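Alpha-2,3-sialyltransferase (Campylobacter jejuni, PDB 2P2V) is a monofunctional sialyltransferase that probably moves sialic acid from CMP-sialic acid to an acceptor sugar in alpha-2,3 linkage, seen here as its N-terminal catalytic part. Local coordinates at residues F67-V72 against I148-Y153; Q75-A80 against K92-S97; N49-E54 against K61-V66. All blocks are in the same frame, centred on the assembly; numbering follows the deposited sequence.

How the contacts relate
The three contacts cluster round strand 62-68 of a parallel, Rossmann-like sheet, with centres 10 to 13 Å apart. Along the chain contact 3 closes first; contact 1 then opens at the end of the same strand, and contact 2 is nested inside the 75-residue span that contact 1 closes. Contact 2 lies within the beta-alpha-beta unit made by strand 62-68, helix 73-85 and strand 90-96. Backbone bonds tie the three together: Phe67 O lies 2.8 Å from Asn49 N, and Phe95 N lies 2.8 Å from Val66 O. Asn69, just past the strand, and Asn49 and Gln50, in the loop before it, bind the donor analogue beside apolar contacts on the same strand.

Contact 1 of 3, residues F67-V72 against I148-Y153; sequences FFNPGV and ITSGVY. With CSF (cytidine-5'-monophosphate-3-fluoro-N-acetyl-neuraminic acid), chain O; EDO (1,2-ethanediol), chain D.
Asn69 and Ser150 converge on one carboxylate oxygen of the bound donor analogue, CSF. Asn69 OD1 and Ser150 OG, 3.7 Å apart, make no direct hydrogen bond; a water that donates to both bridges them. The amide of Asn69 divides its work: OD1 takes the water and a hydroxyl of 1,2-ethanediol, probably from the crystallisation liquor, while ND2 gives a nearly straight bond (168°) to CSF OAA at 3.1 Å. The modelled 2.4 Å between Ser150 OG and CSF OAA is too short to be taken literally. Ser150 N reaches the other carboxylate oxygen, OBA, at 2.9 Å. Gly151 N bonds the ribose O3' at 3.1 Å, so the first turn of helix 150-161 holds both sugar and nucleotide. Farther from the ligand, with CG anti to the backbone N (chi1 -170°), the Tyr153 ring presents its CD2 edge to Phe67 CD2 at 4.4 Å; its OH bonds Thr98 O. The contact thus joins the C-terminal end of strand 62-68 to the N-terminus of helix 150-161; Phe67 also stacks on Phe95 of strand 90-96, and Ile148 and Val152 pack on helix 207-221.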
# COMPACT_ATOMS: atom_id res chain seq x y z
N PHE A 67 -6.32 -15.70 -22.54
CA PHE A 67 -7.05 -15.21 -21.36
C PHE A 67 -7.52 -16.42 -20.60
O PHE A 67 -8.15 -17.30 -21.19
CB PHE A 67 -8.30 -14.42 -21.75
CG PHE A 67 -7.98 -13.11 -22.42
CD1 PHE A 67 -7.56 -13.11 -23.75
CD2 PHE A 67 -8.04 -11.92 -21.71
CE1 PHE A 67 -7.20 -11.87 -24.35
CE2 PHE A 67 -7.67 -10.70 -22.30
CZ PHE A 67 -7.26 -10.71 -23.59
N PHE A 68 -7.25 -16.42 -19.31
CA PHE A 68 -7.60 -17.60 -18.44
C PHE A 68 -8.27 -17.13 -17.15
O PHE A 68 -7.97 -16.05 -16.59
CB PHE A 68 -6.30 -18.35 -18.04
CG PHE A 68 -5.50 -18.91 -19.20
CD1 PHE A 68 -6.06 -19.80 -20.15
CD2 PHE A 68 -4.17 -18.55 -19.35
CE1 PHE A 68 -5.30 -20.28 -21.23
CE2 PHE A 68 -3.40 -19.08 -20.38
CZ PHE A 68 -3.98 -19.97 -21.32
N ASN A 69 -9.14 -17.99 -16.62
CA ASN A 69 -9.88 -17.69 -15.41
C ASN A 69 -9.04 -17.98 -14.15
O ASN A 69 -8.14 -18.85 -14.16
CB ASN A 69 -11.19 -18.55 -15.38
CG ASN A 69 -12.25 -18.09 -16.45
OD1 ASN A 69 -12.22 -16.93 -16.93
ND2 ASN A 69 -13.12 -18.98 -16.83
N PRO A 70 -9.29 -17.23 -13.09
CA PRO A 70 -8.42 -17.28 -11.94
C PRO A 70 -8.40 -18.68 -11.33
O PRO A 70 -7.40 -19.07 -10.80
CB PRO A 70 -9.11 -16.36 -10.95
CG PRO A 70 -9.83 -15.37 -11.82
CD PRO A 70 -10.32 -16.18 -12.97
N GLY A 71 -9.53 -19.36 -11.40
CA GLY A 71 -9.69 -20.67 -10.66
C GLY A 71 -8.82 -21.81 -11.19
O GLY A 71 -8.55 -22.77 -10.46
N VAL A 72 -8.38 -21.69 -12.44
CA VAL A 72 -7.48 -22.65 -13.07
C VAL A 72 -6.27 -21.94 -13.60
O VAL A 72 -5.53 -22.50 -14.38
CB VAL A 72 -8.18 -23.40 -14.26
CG1 VAL A 72 -9.30 -24.33 -13.70
CG2 VAL A 72 -8.82 -22.39 -15.22
N ILE A 148 -20.45 -11.34 -17.49
CA ILE A 148 -20.12 -11.52 -18.89
C ILE A 148 -19.26 -12.77 -19.06
O ILE A 148 -18.51 -13.18 -18.14
CB ILE A 148 -19.40 -10.30 -19.46
CG1 ILE A 148 -18.03 -10.08 -18.77
CG2 ILE A 148 -20.36 -9.01 -19.40
CD1 ILE A 148 -17.23 -8.89 -19.41
N THR A 149 -19.37 -13.41 -20.23
CA THR A 149 -18.51 -14.56 -20.56
C THR A 149 -17.17 -14.08 -21.06
O THR A 149 -17.01 -12.87 -21.32
CB THR A 149 -19.17 -15.47 -21.66
OG1 THR A 149 -19.41 -14.68 -22.83
CG2 THR A 149 -20.48 -15.99 -21.14
N SER A 150 -16.20 -15.00 -21.20
CA SER A 150 -14.84 -14.60 -21.61
C SER A 150 -14.82 -13.98 -22.96
O SER A 150 -14.00 -13.12 -23.20
CB SER A 150 -13.87 -15.78 -21.61
OG SER A 150 -13.79 -16.26 -20.26
N GLY A 151 -15.70 -14.41 -23.87
CA GLY A 151 -15.75 -13.74 -25.19
C GLY A 151 -15.97 -12.25 -25.12
O GLY A 151 -15.23 -11.47 -25.74
N VAL A 152 -16.99 -11.85 -24.38
CA VAL A 152 -17.30 -10.47 -24.05
C VAL A 152 -16.17 -9.81 -23.29
O VAL A 152 -15.79 -8.73 -23.61
CB VAL A 152 -18.64 -10.33 -23.26
CG1 VAL A 152 -19.05 -8.87 -23.00
CG2 VAL A 152 -19.77 -11.03 -23.99
N TYR A 153 -15.59 -10.49 -22.30
CA TYR A 153 -14.48 -9.91 -21.55
C TYR A 153 -13.33 -9.55 -22.47
O TYR A 153 -12.77 -8.45 -22.36
CB TYR A 153 -14.01 -10.95 -20.47
CG TYR A 153 -13.04 -10.39 -19.47
CD1 TYR A 153 -13.49 -9.95 -18.23
CD2 TYR A 153 -11.68 -10.32 -19.75
CE1 TYR A 153 -12.58 -9.41 -17.33
CE2 TYR A 153 -10.77 -9.78 -18.87
CZ TYR A 153 -11.24 -9.37 -17.66
OH TYR A 153 -10.35 -8.85 -16.75
C5A CSF O . -17.20 -22.04 -17.85
C4A CSF O . -18.20 -21.39 -18.80
C2A CSF O . -16.35 -19.89 -19.75
O6A CSF O . -15.46 -20.65 -18.90
C6A CSF O . -15.81 -22.00 -18.52
C3A CSF O . -17.77 -19.97 -19.19
O4A CSF O . -19.46 -21.28 -18.15
N5A CSF O . -17.64 -23.44 -17.68
C7A CSF O . -14.72 -22.51 -17.59
C8A CSF O . -13.35 -22.42 -18.27
C9A CSF O . -12.21 -22.83 -17.31
O9A CSF O . -10.93 -22.86 -17.99
O8A CSF O . -13.39 -23.23 -19.48
O7A CSF O . -14.77 -21.76 -16.36
C1A CSF O . -15.97 -18.42 -19.70
OBA CSF O . -16.81 -17.60 -20.18
OAA CSF O . -14.86 -18.09 -19.19
O1A CSF O . -16.32 -20.22 -21.16
O2A CSF O . -16.94 -22.47 -21.97
N1 CSF O . -18.60 -20.13 -26.06
C2 CSF O . -19.93 -19.96 -26.56
N3 CSF O . -20.72 -21.04 -26.82
C4 CSF O . -20.23 -22.29 -26.63
C5 CSF O . -18.93 -22.48 -26.14
C6 CSF O . -18.13 -21.38 -25.87
C3' CSF O . -17.04 -18.39 -23.61
C2' CSF O . -18.16 -18.11 -24.59
C1' CSF O . -17.75 -18.95 -25.80
O4' CSF O . -16.37 -19.33 -25.66
C4' CSF O . -15.83 -18.79 -24.46
PA CSF O . -15.76 -21.53 -21.93
O5' CSF O . -15.56 -21.00 -23.46
C5' CSF O . -14.90 -19.78 -23.77
O3' CSF O . -16.71 -17.21 -22.88
O2' CSF O . -18.19 -16.70 -24.93
N4 CSF O . -21.00 -23.39 -26.89
O2 CSF O . -20.38 -18.79 -26.72
O3A CSF O . -14.39 -21.97 -21.49
C10 CSF O . -17.42 -24.01 -16.48
O10 CSF O . -16.85 -23.44 -15.54
C11 CSF O . -17.89 -25.44 -16.36
F3A CSF O . -17.80 -19.15 -18.08
C1 EDO D . -14.08 -14.40 -17.43
O1 EDO D . -14.23 -14.98 -16.11
C2 EDO D . -15.40 -13.75 -17.81
O2 EDO D . -16.44 -14.29 -16.97
O HOH W 1 -10.93 -16.31 -19.41

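Contact 2 of 3, residues Q75-A80 against K92-S97; sequences QQYHTA and KNIFCS
Helix 73-85 is the crossover of a beta-alpha-beta unit, and here it packs on the second strand, 90-96, through three buried residues. Ile94 supplies the strand's side of the contact: its CD1 methyl lies 4.1 Å from Ala80 CB and 4.2 Å from Tyr77 CE1, touching both residues one helical turn apart. CG1 lies beside the backbone N (chi1 -62°), anti to the carbonyl carbon, and the chain continues extended to CD1, carrying that methyl to the helix. Tyr77 and Ile94 run at about a right angle to each other, and the methyl reaches the tyrosine ring obliquely, beside its CD1-CE1 side. No hydrogen bond crosses between the segments; the nearest CA atoms, those of Tyr77 and Ile94, are 7.8 Å apart, which leaves the space between to side chains. The phenol OH of Tyr77 is held by Asp119. Within the helix, Thr79 OG1 donates to Gln75 O at 2.9 Å from above the carbonyl plane, and that oxygen also takes Thr79 N. Around this layer, Ile94 rests on Val66 of strand 62-68 and on Phe73 of the helix, Cys96 packs on helix 107-116, and on the outer side of helix 73-85 His78 bonds Tyr139 of a second subunit.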
# COMPACT_ATOMS: atom_id res chain seq x y z
N GLN A 75 -2.73 -23.90 -13.45
CA GLN A 75 -2.55 -24.93 -14.48
C GLN A 75 -2.46 -24.31 -15.90
O GLN A 75 -1.63 -24.70 -16.72
CB GLN A 75 -3.68 -25.95 -14.40
CG GLN A 75 -3.67 -26.72 -13.06
CD GLN A 75 -4.45 -26.04 -11.92
OE1 GLN A 75 -4.80 -24.86 -11.98
NE2 GLN A 75 -4.73 -26.83 -10.85
N GLN A 76 -3.28 -23.29 -16.16
CA GLN A 76 -3.29 -22.75 -17.53
C GLN A 76 -1.99 -22.01 -17.83
O GLN A 76 -1.50 -22.00 -19.00
CB GLN A 76 -4.45 -21.77 -17.70
CG GLN A 76 -5.85 -22.31 -17.66
CD GLN A 76 -6.23 -23.17 -18.83
OE1 GLN A 76 -5.39 -23.83 -19.46
NE2 GLN A 76 -7.51 -23.12 -19.17
N TYR A 77 -1.46 -21.31 -16.83
CA TYR A 77 -0.16 -20.61 -17.01
C TYR A 77 0.94 -21.60 -17.41
O TYR A 77 1.67 -21.39 -18.33
CB TYR A 77 0.21 -19.89 -15.71
CG TYR A 77 1.48 -19.07 -15.78
CD1 TYR A 77 1.47 -17.78 -16.33
CD2 TYR A 77 2.69 -19.58 -15.34
CE1 TYR A 77 2.65 -17.03 -16.41
CE2 TYR A 77 3.89 -18.82 -15.40
CZ TYR A 77 3.83 -17.55 -15.90
OH TYR A 77 5.02 -16.86 -15.92
N HIS A 78 1.02 -22.71 -16.67
CA HIS A 78 1.96 -23.77 -16.97
C HIS A 78 1.67 -24.36 -18.38
O HIS A 78 2.60 -24.59 -19.17
CB HIS A 78 1.74 -24.84 -15.85
CG HIS A 78 2.42 -26.14 -16.15
ND1 HIS A 78 3.76 -26.24 -16.44
CD2 HIS A 78 1.93 -27.41 -16.17
CE1 HIS A 78 4.06 -27.50 -16.69
NE2 HIS A 78 2.96 -28.23 -16.52
N THR A 79 0.41 -24.56 -18.72
CA THR A 79 0.04 -25.14 -20.03
C THR A 79 0.51 -24.18 -21.12
O THR A 79 1.14 -24.60 -22.09
CB THR A 79 -1.47 -25.39 -20.16
OG1 THR A 79 -1.90 -26.33 -19.15
CG2 THR A 79 -1.79 -26.01 -21.52
N ALA A 80 0.21 -22.91 -20.94
CA ALA A 80 0.70 -21.90 -21.93
C ALA A 80 2.23 -21.84 -22.10
O ALA A 80 2.74 -21.65 -23.24
CB ALA A 80 0.08 -20.53 -21.54
N LYS A 92 2.00 -13.95 -27.12
CA LYS A 92 2.66 -12.73 -26.73
C LYS A 92 2.31 -12.17 -25.36
O LYS A 92 3.11 -11.44 -24.79
CB LYS A 92 2.55 -11.64 -27.81
CG LYS A 92 3.32 -12.05 -29.08
CD LYS A 92 2.85 -11.18 -30.26
CE LYS A 92 3.85 -11.25 -31.40
NZ LYS A 92 5.14 -10.67 -30.95
N ASN A 93 1.14 -12.53 -24.84
CA ASN A 93 0.71 -11.95 -23.58
C ASN A 93 -0.19 -12.95 -22.91
O ASN A 93 -0.93 -13.63 -23.56
CB ASN A 93 -0.20 -10.72 -23.80
CG ASN A 93 0.55 -9.51 -24.35
OD1 ASN A 93 1.05 -8.73 -23.58
ND2 ASN A 93 0.59 -9.35 -25.68
N ILE A 94 -0.21 -12.94 -21.59
CA ILE A 94 -1.10 -13.88 -20.88
C ILE A 94 -1.89 -13.11 -19.84
O ILE A 94 -1.29 -12.52 -18.94
CB ILE A 94 -0.30 -15.01 -20.12
CG1 ILE A 94 0.49 -15.86 -21.10
CG2 ILE A 94 -1.32 -15.87 -19.36
CD1 ILE A 94 1.48 -16.89 -20.42
N PHE A 95 -3.22 -13.06 -19.97
CA PHE A 95 -4.06 -12.36 -18.99
C PHE A 95 -4.83 -13.33 -18.09
O PHE A 95 -5.24 -14.39 -18.56
CB PHE A 95 -5.17 -11.57 -19.65
CG PHE A 95 -4.67 -10.33 -20.40
CD1 PHE A 95 -4.20 -10.48 -21.66
CD2 PHE A 95 -4.71 -9.09 -19.81
CE1 PHE A 95 -3.72 -9.34 -22.39
CE2 PHE A 95 -4.24 -7.95 -20.50
CZ PHE A 95 -3.77 -8.11 -21.80
N CYS A 96 -5.07 -12.89 -16.87
CA CYS A 96 -6.05 -13.52 -15.99
C CYS A 96 -7.32 -12.68 -16.04
O CYS A 96 -7.28 -11.47 -15.73
CB CYS A 96 -5.47 -13.59 -14.58
SG CYS A 96 -6.59 -14.55 -13.55
N SER A 97 -8.40 -13.25 -16.56
CA SER A 97 -9.70 -12.58 -16.68
C SER A 97 -10.35 -12.31 -15.32
O SER A 97 -10.95 -13.21 -14.67
CB SER A 97 -10.61 -13.43 -17.55
OG SER A 97 -10.01 -13.82 -18.77

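Contact 3 of 3, residues N49-E54 against K61-V66; sequences NQFYFE and KKIKAV. With CSF (cytidine-5'-monophosphate-3-fluoro-N-acetyl-neuraminic acid), chain O.
The backbone of 49-54 turns through an inverse gamma turn centred on Gln50 into a short 3-10 segment, closed by Glu54 N to Phe51 O at 3.1 Å, while 61-66 is strand interrupted at Lys64; no hydrogen bond joins the two segments. Phe51 carries the contact alone on its side. Its CG sits between the backbone N and the carbonyl carbon (chi1 67°), and from there the ring reaches two aliphatic side chains of the strand. Ile63 comes from the opposite direction, bringing its CD1 to 3.3 Å from Phe51 CE2, a tight approach for two carbons. Val66 runs at about a right angle to the phenylalanine and sets CG1 3.5 Å from Phe51 CE1. Both methyls approach obliquely from one side of the ring plane, side by side along its outer atoms. Tyr52 CD1 lies over the opposite face, offset toward the rim, so the ring is packed from both sides, by the strand and by Tyr52.

Just before this apolar patch the same loop turns polar. Asn49 ND2 divides its hydrogens between the phosphate oxygen O3A and the carboxylate oxygen OAA of the donor analogue CSF, each at 3.0 Å. Gln50 grips the glycerol tail with both amide atoms: OE1 accepts from O9A at 2.6 Å and NE2 donates to O8A at 2.9 Å. In the fold, this loop leaves strand 44-48 and lies beside strand 62-68; Phe51 also touches Leu83 of helix 73-85, and Val66 packs on Ile91 and Ile94 of strand 90-96.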
# COMPACT_ATOMS: atom_id res chain seq x y z
N ASN A 49 -9.11 -19.67 -22.41
CA ASN A 49 -9.47 -20.95 -21.79
C ASN A 49 -8.88 -22.15 -22.55
O ASN A 49 -7.68 -22.15 -22.79
CB ASN A 49 -10.97 -21.00 -21.57
CG ASN A 49 -11.48 -19.85 -20.68
OD1 ASN A 49 -10.70 -19.22 -19.96
ND2 ASN A 49 -12.77 -19.59 -20.71
N GLN A 50 -9.69 -23.18 -22.84
CA GLN A 50 -9.14 -24.38 -23.46
C GLN A 50 -9.03 -24.29 -25.00
O GLN A 50 -9.40 -25.22 -25.70
CB GLN A 50 -9.96 -25.60 -23.04
CG GLN A 50 -9.76 -25.99 -21.59
CD GLN A 50 -10.59 -25.15 -20.61
OE1 GLN A 50 -10.05 -24.25 -19.97
NE2 GLN A 50 -11.89 -25.46 -20.47
N PHE A 51 -8.48 -23.20 -25.53
CA PHE A 51 -8.40 -23.03 -26.98
C PHE A 51 -7.53 -24.14 -27.63
O PHE A 51 -7.76 -24.55 -28.78
CB PHE A 51 -7.84 -21.62 -27.33
CG PHE A 51 -6.43 -21.42 -26.93
CD1 PHE A 51 -6.11 -20.91 -25.68
CD2 PHE A 51 -5.40 -21.77 -27.79
CE1 PHE A 51 -4.77 -20.79 -25.27
CE2 PHE A 51 -4.06 -21.65 -27.41
CZ PHE A 51 -3.74 -21.17 -26.14
N TYR A 52 -6.52 -24.58 -26.90
CA TYR A 52 -5.51 -25.53 -27.41
C TYR A 52 -6.06 -26.95 -27.54
O TYR A 52 -5.38 -27.85 -28.08
CB TYR A 52 -4.28 -25.56 -26.48
CG TYR A 52 -4.63 -25.68 -25.02
CD1 TYR A 52 -4.90 -24.53 -24.26
CD2 TYR A 52 -4.70 -26.91 -24.40
CE1 TYR A 52 -5.25 -24.60 -22.96
CE2 TYR A 52 -5.07 -27.00 -23.08
CZ TYR A 52 -5.33 -25.84 -22.35
OH TYR A 52 -5.67 -25.92 -21.02
N PHE A 53 -7.27 -27.15 -27.03
CA PHE A 53 -8.03 -28.39 -27.29
C PHE A 53 -8.33 -28.56 -28.79
O PHE A 53 -8.58 -29.69 -29.25
CB PHE A 53 -9.35 -28.38 -26.53
CG PHE A 53 -9.26 -28.85 -25.08
CD1 PHE A 53 -8.19 -28.50 -24.26
CD2 PHE A 53 -10.29 -29.60 -24.53
CE1 PHE A 53 -8.15 -28.89 -22.91
CE2 PHE A 53 -10.25 -30.04 -23.17
CZ PHE A 53 -9.18 -29.67 -22.38
N GLU A 54 -8.28 -27.46 -29.55
CA GLU A 54 -8.53 -27.50 -31.01
C GLU A 54 -7.62 -28.50 -31.71
O GLU A 54 -6.42 -28.58 -31.42
CB GLU A 54 -8.37 -26.09 -31.65
CG GLU A 54 -6.94 -25.56 -31.68
CD GLU A 54 -6.85 -24.15 -32.22
OE1 GLU A 54 -7.91 -23.57 -32.52
OE2 GLU A 54 -5.70 -23.60 -32.36
N LYS A 61 -1.11 -19.99 -35.57
CA LYS A 61 -0.25 -20.34 -34.44
C LYS A 61 0.11 -19.14 -33.58
O LYS A 61 0.61 -19.31 -32.45
CB LYS A 61 1.04 -20.99 -34.96
CG LYS A 61 0.89 -22.37 -35.62
CD LYS A 61 2.28 -22.94 -35.99
CE LYS A 61 3.05 -23.39 -34.73
NZ LYS A 61 4.52 -23.75 -34.90
N LYS A 62 -0.09 -17.92 -34.13
CA LYS A 62 0.30 -16.68 -33.47
C LYS A 62 -0.87 -16.06 -32.70
O LYS A 62 -1.84 -15.58 -33.31
CB LYS A 62 0.92 -15.68 -34.45
CG LYS A 62 1.96 -16.37 -35.35
CD LYS A 62 2.91 -15.39 -35.99
CE LYS A 62 4.06 -16.15 -36.63
NZ LYS A 62 4.97 -15.28 -37.48
N ILE A 63 -0.82 -16.18 -31.36
CA ILE A 63 -1.80 -15.57 -30.48
C ILE A 63 -1.26 -14.28 -29.83
O ILE A 63 -0.17 -14.28 -29.21
CB ILE A 63 -2.35 -16.60 -29.41
CG1 ILE A 63 -2.95 -17.83 -30.08
CG2 ILE A 63 -3.42 -15.90 -28.61
CD1 ILE A 63 -3.09 -19.07 -29.14
N LYS A 64 -1.95 -13.16 -30.01
CA LYS A 64 -1.54 -11.94 -29.39
C LYS A 64 -1.76 -11.98 -27.87
O LYS A 64 -0.90 -11.56 -27.11
CB LYS A 64 -2.27 -10.71 -30.00
CG LYS A 64 -1.77 -9.36 -29.47
CD LYS A 64 -0.34 -8.97 -29.96
CE LYS A 64 -0.06 -7.48 -29.73
NZ LYS A 64 1.27 -7.10 -30.28
N ALA A 65 -2.89 -12.49 -27.41
CA ALA A 65 -3.03 -12.63 -25.95
C ALA A 65 -3.90 -13.83 -25.72
O ALA A 65 -4.85 -14.06 -26.45
CB ALA A 65 -3.67 -11.47 -25.32
N VAL A 66 -3.64 -14.54 -24.62
CA VAL A 66 -4.56 -15.55 -24.19
C VAL A 66 -5.15 -15.13 -22.88
O VAL A 66 -4.53 -14.36 -22.13
CB VAL A 66 -3.87 -16.96 -23.94
CG1 VAL A 66 -3.38 -17.60 -25.29
CG2 VAL A 66 -2.72 -16.85 -22.94
C5A CSF O . -17.20 -22.04 -17.85
C4A CSF O . -18.20 -21.39 -18.80
C2A CSF O . -16.35 -19.89 -19.75
O6A CSF O . -15.46 -20.65 -18.90
C6A CSF O . -15.81 -22.00 -18.52
C3A CSF O . -17.77 -19.97 -19.19
O4A CSF O . -19.46 -21.28 -18.15
N5A CSF O . -17.64 -23.44 -17.68
C7A CSF O . -14.72 -22.51 -17.59
C8A CSF O . -13.35 -22.42 -18.27
C9A CSF O . -12.21 -22.83 -17.31
O9A CSF O . -10.93 -22.86 -17.99
O8A CSF O . -13.39 -23.23 -19.48
O7A CSF O . -14.77 -21.76 -16.36
C1A CSF O . -15.97 -18.42 -19.70
OBA CSF O . -16.81 -17.60 -20.18
OAA CSF O . -14.86 -18.09 -19.19
O1A CSF O . -16.32 -20.22 -21.16
O2A CSF O . -16.94 -22.47 -21.97
N1 CSF O . -18.60 -20.13 -26.06
C2 CSF O . -19.93 -19.96 -26.56
N3 CSF O . -20.72 -21.04 -26.82
C4 CSF O . -20.23 -22.29 -26.63
C5 CSF O . -18.93 -22.48 -26.14
C6 CSF O . -18.13 -21.38 -25.87
C3' CSF O . -17.04 -18.39 -23.61
C2' CSF O . -18.16 -18.11 -24.59
C1' CSF O . -17.75 -18.95 -25.80
O4' CSF O . -16.37 -19.33 -25.66
C4' CSF O . -15.83 -18.79 -24.46
PA CSF O . -15.76 -21.53 -21.93
O5' CSF O . -15.56 -21.00 -23.46
C5' CSF O . -14.90 -19.78 -23.77
O3' CSF O . -16.71 -17.21 -22.88
O2' CSF O . -18.19 -16.70 -24.93
N4 CSF O . -21.00 -23.39 -26.89
O2 CSF O . -20.38 -18.79 -26.72
O3A CSF O . -14.39 -21.97 -21.49
C10 CSF O . -17.42 -24.01 -16.48
O10 CSF O . -16.85 -23.44 -15.54
C11 CSF O . -17.89 -25.44 -16.36
F3A CSF O . -17.80 -19.15 -18.08